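Local coordinates for protein VP1 (PDB 4PCH) that probably serves as the major structural coat protein of a human polyomavirus, its jelly-roll pentamers building the icosahedral capsid and taking part in host-cell attachment, at residues L128-D136 against P170-P178. Residues are numbered along the deposited sequence; the frame is centred on the assembly and turned at random.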
ATOM      1  N   LEU B 128     -14.869 -20.279  17.749  1.00 12.54           N
ATOM      2  CA  LEU B 128     -15.226 -19.437  16.631  1.00 12.30           C
ATOM      3  C   LEU B 128     -16.436 -19.960  15.862  1.00 13.40           C
ATOM      4  O   LEU B 128     -16.442 -21.115  15.443  1.00 13.78           O
ATOM      5  CB  LEU B 128     -14.026 -19.365  15.690  1.00 12.15           C
ATOM      6  CG  LEU B 128     -14.204 -18.529  14.411  1.00 13.11           C
ATOM      7  CD1 LEU B 128     -14.247 -17.051  14.724  1.00 13.48           C
ATOM      8  CD2 LEU B 128     -13.123 -18.762  13.364  1.00 12.82           C
ATOM      9  N   ASP B 129     -17.447 -19.118  15.677  1.00 12.66           N
ATOM     10  CA  ASP B 129     -18.592 -19.456  14.815  1.00 14.34           C
ATOM     11  C   ASP B 129     -18.176 -19.261  13.351  1.00 11.79           C
ATOM     12  O   ASP B 129     -17.640 -18.174  12.984  1.00 13.11           O
ATOM     13  CB  ASP B 129     -19.775 -18.540  15.128  1.00 15.63           C
ATOM     14  CG  ASP B 129     -20.274 -18.680  16.550  1.00 16.93           C
ATOM     15  OD1 ASP B 129     -20.668 -19.818  16.954  1.00 19.05           O
ATOM     16  OD2 ASP B 129     -20.309 -17.641  17.261  1.00 17.56           O
ATOM     17  N   VAL B 130     -18.449 -20.284  12.523  1.00 11.68           N
ATOM     18  CA  VAL B 130     -18.104 -20.241  11.086  1.00 12.48           C
ATOM     19  C   VAL B 130     -19.293 -20.645  10.220  1.00 12.64           C
ATOM     20  O   VAL B 130     -20.242 -21.313  10.668  1.00 13.40           O
ATOM     21  CB  VAL B 130     -16.903 -21.180  10.724  1.00 12.49           C
ATOM     22  CG1 VAL B 130     -15.604 -20.533  11.148  1.00 14.45           C
ATOM     23  CG2 VAL B 130     -17.067 -22.553  11.349  1.00 13.97           C
ATOM     24  N   ILE B 131     -19.234 -20.214   8.965  1.00 13.31           N
ATOM     25  CA  ILE B 131     -20.200 -20.590   7.959  1.00 13.80           C
ATOM     26  C   ILE B 131     -19.502 -21.494   6.938  1.00 13.55           C
ATOM     27  O   ILE B 131     -18.372 -21.208   6.494  1.00 15.37           O
ATOM     28  CB  ILE B 131     -20.791 -19.366   7.235  1.00 14.80           C
ATOM     29  CG1 ILE B 131     -21.325 -18.330   8.218  1.00 17.04           C
ATOM     30  CG2 ILE B 131     -21.892 -19.807   6.281  1.00 15.02           C
ATOM     31  CD1 ILE B 131     -21.773 -17.065   7.540  1.00 16.89           C
ATOM     32  N   GLY B 132     -20.145 -22.599   6.612  1.00 13.12           N
ATOM     33  CA  GLY B 132     -19.622 -23.533   5.600  1.00 13.81           C
ATOM     34  C   GLY B 132     -20.024 -23.095   4.212  1.00 14.15           C
ATOM     35  O   GLY B 132     -21.204 -22.909   3.957  1.00 15.59           O
ATOM     36  N   ILE B 133     -19.048 -22.891   3.322  1.00 14.21           N
ATOM     37  CA  ILE B 133     -19.341 -22.487   1.953  1.00 14.50           C
ATOM     38  C   ILE B 133     -18.484 -23.301   1.014  1.00 12.77           C
ATOM     39  O   ILE B 133     -17.273 -23.340   1.175  1.00 13.92           O
ATOM     40  CB  ILE B 133     -18.978 -20.997   1.684  1.00 13.20           C
ATOM     41  CG1 ILE B 133     -19.781 -20.096   2.614  1.00 15.08           C
ATOM     42  CG2 ILE B 133     -19.233 -20.660   0.219  1.00 13.72           C
ATOM     43  CD1 ILE B 133     -21.233 -19.977   2.254  1.00 16.80           C
ATOM     44  N   ASN B 134     -19.125 -23.975   0.070  1.00 15.03           N
ATOM     45  CA  ASN B 134     -18.378 -24.605  -1.024  1.00 15.23           C
ATOM     46  C   ASN B 134     -18.489 -23.637  -2.214  1.00 13.99           C
ATOM     47  O   ASN B 134     -19.595 -23.405  -2.685  1.00 15.11           O
ATOM     48  CB  ASN B 134     -18.946 -25.970  -1.369  1.00 16.85           C
ATOM     49  CG  ASN B 134     -18.097 -26.700  -2.412  1.00 19.36           C
ATOM     50  OD1 ASN B 134     -17.491 -26.066  -3.268  1.00 18.56           O
ATOM     51  ND2 ASN B 134     -18.031 -28.029  -2.321  1.00 20.94           N
ATOM     52  N   PRO B 135     -17.344 -23.084  -2.688  1.00 14.49           N
ATOM     53  CA  PRO B 135     -17.398 -22.113  -3.787  1.00 15.50           C
ATOM     54  C   PRO B 135     -17.905 -22.708  -5.080  1.00 16.04           C
ATOM     55  O   PRO B 135     -18.367 -21.963  -5.959  1.00 16.97           O
ATOM     56  CB  PRO B 135     -15.941 -21.628  -3.913  1.00 13.50           C
ATOM     57  CG  PRO B 135     -15.126 -22.747  -3.389  1.00 13.22           C
ATOM     58  CD  PRO B 135     -15.957 -23.292  -2.236  1.00 13.69           C
ATOM     59  N   ASP B 136     -17.871 -24.037  -5.210  1.00 16.49           N
ATOM     60  CA  ASP B 136     -18.457 -24.677  -6.372  1.00 18.37           C
ATOM     61  C   ASP B 136     -18.990 -26.046  -5.968  1.00 20.81           C
ATOM     62  O   ASP B 136     -18.275 -27.052  -6.060  1.00 20.30           O
ATOM     63  CB  ASP B 136     -17.444 -24.810  -7.507  1.00 19.65           C
ATOM     64  CG  ASP B 136     -18.085 -25.330  -8.795  1.00 21.29           C
ATOM     65  OD1 ASP B 136     -19.173 -25.945  -8.761  1.00 26.32           O
ATOM     66  OD2 ASP B 136     -17.497 -25.155  -9.876  1.00 24.44           O
ATOM     67  N   PRO B 170     -11.066 -26.972   7.084  1.00 11.98           N
ATOM     68  CA  PRO B 170     -10.236 -26.268   6.101  1.00 13.00           C
ATOM     69  C   PRO B 170     -10.594 -24.799   5.939  1.00 11.40           C
ATOM     70  O   PRO B 170     -11.767 -24.465   5.825  1.00 11.64           O
ATOM     71  CB  PRO B 170     -10.539 -27.026   4.792  1.00 13.71           C
ATOM     72  CG  PRO B 170     -11.032 -28.348   5.234  1.00 15.89           C
ATOM     73  CD  PRO B 170     -11.852 -28.030   6.462  1.00 13.77           C
ATOM     74  N   VAL B 171      -9.574 -23.954   5.823  1.00 11.97           N
ATOM     75  CA  VAL B 171      -9.761 -22.521   5.705  1.00 11.56           C
ATOM     76  C   VAL B 171     -10.365 -22.158   4.345  1.00 11.49           C
ATOM     77  O   VAL B 171     -10.981 -21.126   4.192  1.00 12.78           O
ATOM     78  CB  VAL B 171      -8.433 -21.766   5.944  1.00 10.29           C
ATOM     79  CG1 VAL B 171      -7.858 -22.110   7.310  1.00 12.34           C
ATOM     80  CG2 VAL B 171      -7.418 -22.043   4.841  1.00 11.69           C
ATOM     81  N   GLU B 172     -10.196 -23.046   3.361  1.00 12.10           N
ATOM     82  CA  GLU B 172     -10.815 -22.866   2.056  1.00 11.93           C
ATOM     83  C   GLU B 172     -12.346 -23.021   2.063  1.00 12.16           C
ATOM     84  O   GLU B 172     -12.991 -22.620   1.093  1.00 13.01           O
ATOM     85  CB  GLU B 172     -10.237 -23.854   1.063  1.00 13.22           C
ATOM     86  CG  GLU B 172      -8.810 -23.565   0.699  1.00 12.80           C
ATOM     87  CD  GLU B 172      -8.130 -24.772   0.092  1.00 13.35           C
ATOM     88  OE1 GLU B 172      -8.555 -25.200  -0.989  1.00 17.01           O
ATOM     89  OE2 GLU B 172      -7.172 -25.255   0.700  1.00 15.50           O
ATOM     90  N   LEU B 173     -12.922 -23.597   3.134  1.00 10.72           N
ATOM     91  CA  LEU B 173     -14.338 -23.981   3.145  1.00 12.34           C
ATOM     92  C   LEU B 173     -15.181 -23.378   4.287  1.00 11.95           C
ATOM     93  O   LEU B 173     -16.404 -23.567   4.333  1.00 12.86           O
ATOM     94  CB  LEU B 173     -14.423 -25.509   3.233  1.00 14.13           C
ATOM     95  CG  LEU B 173     -13.654 -26.319   2.192  1.00 15.29           C
ATOM     96  CD1 LEU B 173     -13.700 -27.833   2.525  1.00 17.08           C
ATOM     97  CD2 LEU B 173     -14.238 -26.043   0.801  1.00 14.19           C
ATOM     98  N   TRP B 174     -14.539 -22.661   5.210  1.00 10.91           N
ATOM     99  CA  TRP B 174     -15.205 -22.204   6.445  1.00 12.06           C
ATOM    100  C   TRP B 174     -14.805 -20.760   6.706  1.00 11.71           C
ATOM    101  O   TRP B 174     -13.591 -20.501   6.805  1.00 13.31           O
ATOM    102  CB  TRP B 174     -14.797 -23.081   7.623  1.00 12.28           C
ATOM    103  CG  TRP B 174     -15.299 -24.497   7.531  1.00 11.39           C
ATOM    104  CD1 TRP B 174     -14.622 -25.594   7.079  1.00 12.98           C
ATOM    105  CD2 TRP B 174     -16.603 -24.950   7.879  1.00 11.83           C
ATOM    106  NE1 TRP B 174     -15.426 -26.698   7.132  1.00 12.61           N
ATOM    107  CE2 TRP B 174     -16.653 -26.328   7.630  1.00 13.98           C
ATOM    108  CE3 TRP B 174     -17.747 -24.311   8.394  1.00 14.10           C
ATOM    109  CZ2 TRP B 174     -17.791 -27.085   7.873  1.00 14.51           C
ATOM    110  CZ3 TRP B 174     -18.882 -25.071   8.627  1.00 13.93           C
ATOM    111  CH2 TRP B 174     -18.901 -26.435   8.355  1.00 14.49           C
ATOM    112  N   VAL B 175     -15.784 -19.875   6.831  0.50  8.99           N
ATOM    113  CA  VAL B 175     -15.587 -18.430   6.973  0.50 11.49           C
ATOM    114  C   VAL B 175     -16.135 -17.960   8.333  1.00 13.44           C
ATOM    115  O   VAL B 175     -17.232 -18.379   8.723  1.00 13.79           O
ATOM    116  CB  VAL B 175     -16.346 -17.686   5.855  0.50 12.78           C
ATOM    117  CG1 VAL B 175     -16.119 -16.191   5.946  0.50 16.23           C
ATOM    118  CG2 VAL B 175     -15.921 -18.183   4.468  0.50 12.97           C
ATOM    119  N   ALA B 176     -15.415 -17.075   9.025  1.00 13.83           N
ATOM    120  CA  ALA B 176     -15.924 -16.512  10.268  1.00 12.57           C
ATOM    121  C   ALA B 176     -17.318 -15.954  10.032  1.00 13.94           C
ATOM    122  O   ALA B 176     -17.566 -15.278   9.046  1.00 14.69           O
ATOM    123  CB  ALA B 176     -15.004 -15.399  10.768  1.00 15.01           C
ATOM    124  N   ASP B 177     -18.213 -16.203  10.977  1.00 13.50           N
ATOM    125  CA  ASP B 177     -19.614 -15.836  10.840  1.00 13.88           C
ATOM    126  C   ASP B 177     -19.911 -14.468  11.511  1.00 15.31           C
ATOM    127  O   ASP B 177     -19.938 -14.379  12.749  1.00 14.03           O
ATOM    128  CB  ASP B 177     -20.460 -16.958  11.445  1.00 13.87           C
ATOM    129  CG  ASP B 177     -21.980 -16.741  11.262  1.00 14.42           C
ATOM    130  OD1 ASP B 177     -22.395 -15.657  10.774  1.00 16.79           O
ATOM    131  OD2 ASP B 177     -22.751 -17.646  11.662  1.00 17.38           O
ATOM    132  N   PRO B 178     -20.132 -13.397  10.715  1.00 14.88           N
ATOM    133  CA  PRO B 178     -20.386 -12.085  11.269  1.00 17.06           C
ATOM    134  C   PRO B 178     -21.785 -11.935  11.896  1.00 16.56           C
ATOM    135  O   PRO B 178     -22.025 -10.984  12.590  1.00 18.09           O
ATOM    136  CB  PRO B 178     -20.218 -11.159  10.040  1.00 20.27           C
ATOM    137  CG  PRO B 178     -20.661 -12.006   8.899  1.00 19.96           C
ATOM    138  CD  PRO B 178     -20.176 -13.380   9.237  1.00 16.96           C
TER
HETATM  139  O   HOH W   1     -21.815 -19.988  12.680  1.00 16.83           O
HETATM  140  O   HOH W   2     -15.310 -21.339   1.150  1.00 12.29           O
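Strands 129-132 and 174-176 run antiparallel, and of four backbone hydrogen bonds only the reciprocal pair between Ile131 and Val175 lies within both strands; Asp177 N to Asp129 O and Ile133 N to Leu173 O extend the pairing at its two ends. The bond from Ile131 N to Val175 O (2.7 Å) lies in the carbonyl plane, whereas Asp177 N approaches Asp129 O from above that carbonyl's plane. Opposite Trp174 stands Gly132, and the indole lies directly against this main chain: Gly132 CA sits 3.8 Å from the centroid of the six-membered ring of Trp174, over its face, in a CH-pi contact. Val130 meets the same ring obliquely, its CG2 being 3.5 Å from Trp174 CE3. Trp174 NE1 hydrogen-bonds to Glu147 O, and Phe169 packs edge-to-face with the ring. On the face that carries Ile131 and Val175, Ile131 crosses Asp177 at about a right angle, with Ile131 CG1 3.5 Å from Asp177 CG. Asp177 CG lies anti to the backbone N (chi1 -175°), which carries the carboxylate across this aliphatic branch; OD1 is hydrogen-bonded to Thr179 OG1, while OD2 forms a salt bridge with Arg161 and shares a water with Val130 O. A second water bridges Ile133 O and Glu172 O, linking the segments where the pairing ends. Strand 129-132 is the centre of a small three-stranded antiparallel sheet, flanked by 174-176 and 161-163, beside the jelly-roll core; Leu128 and Ala176 pack on Phe120 of strand 117-124, and Ile133 touches Tyr258 of a neighbouring subunit.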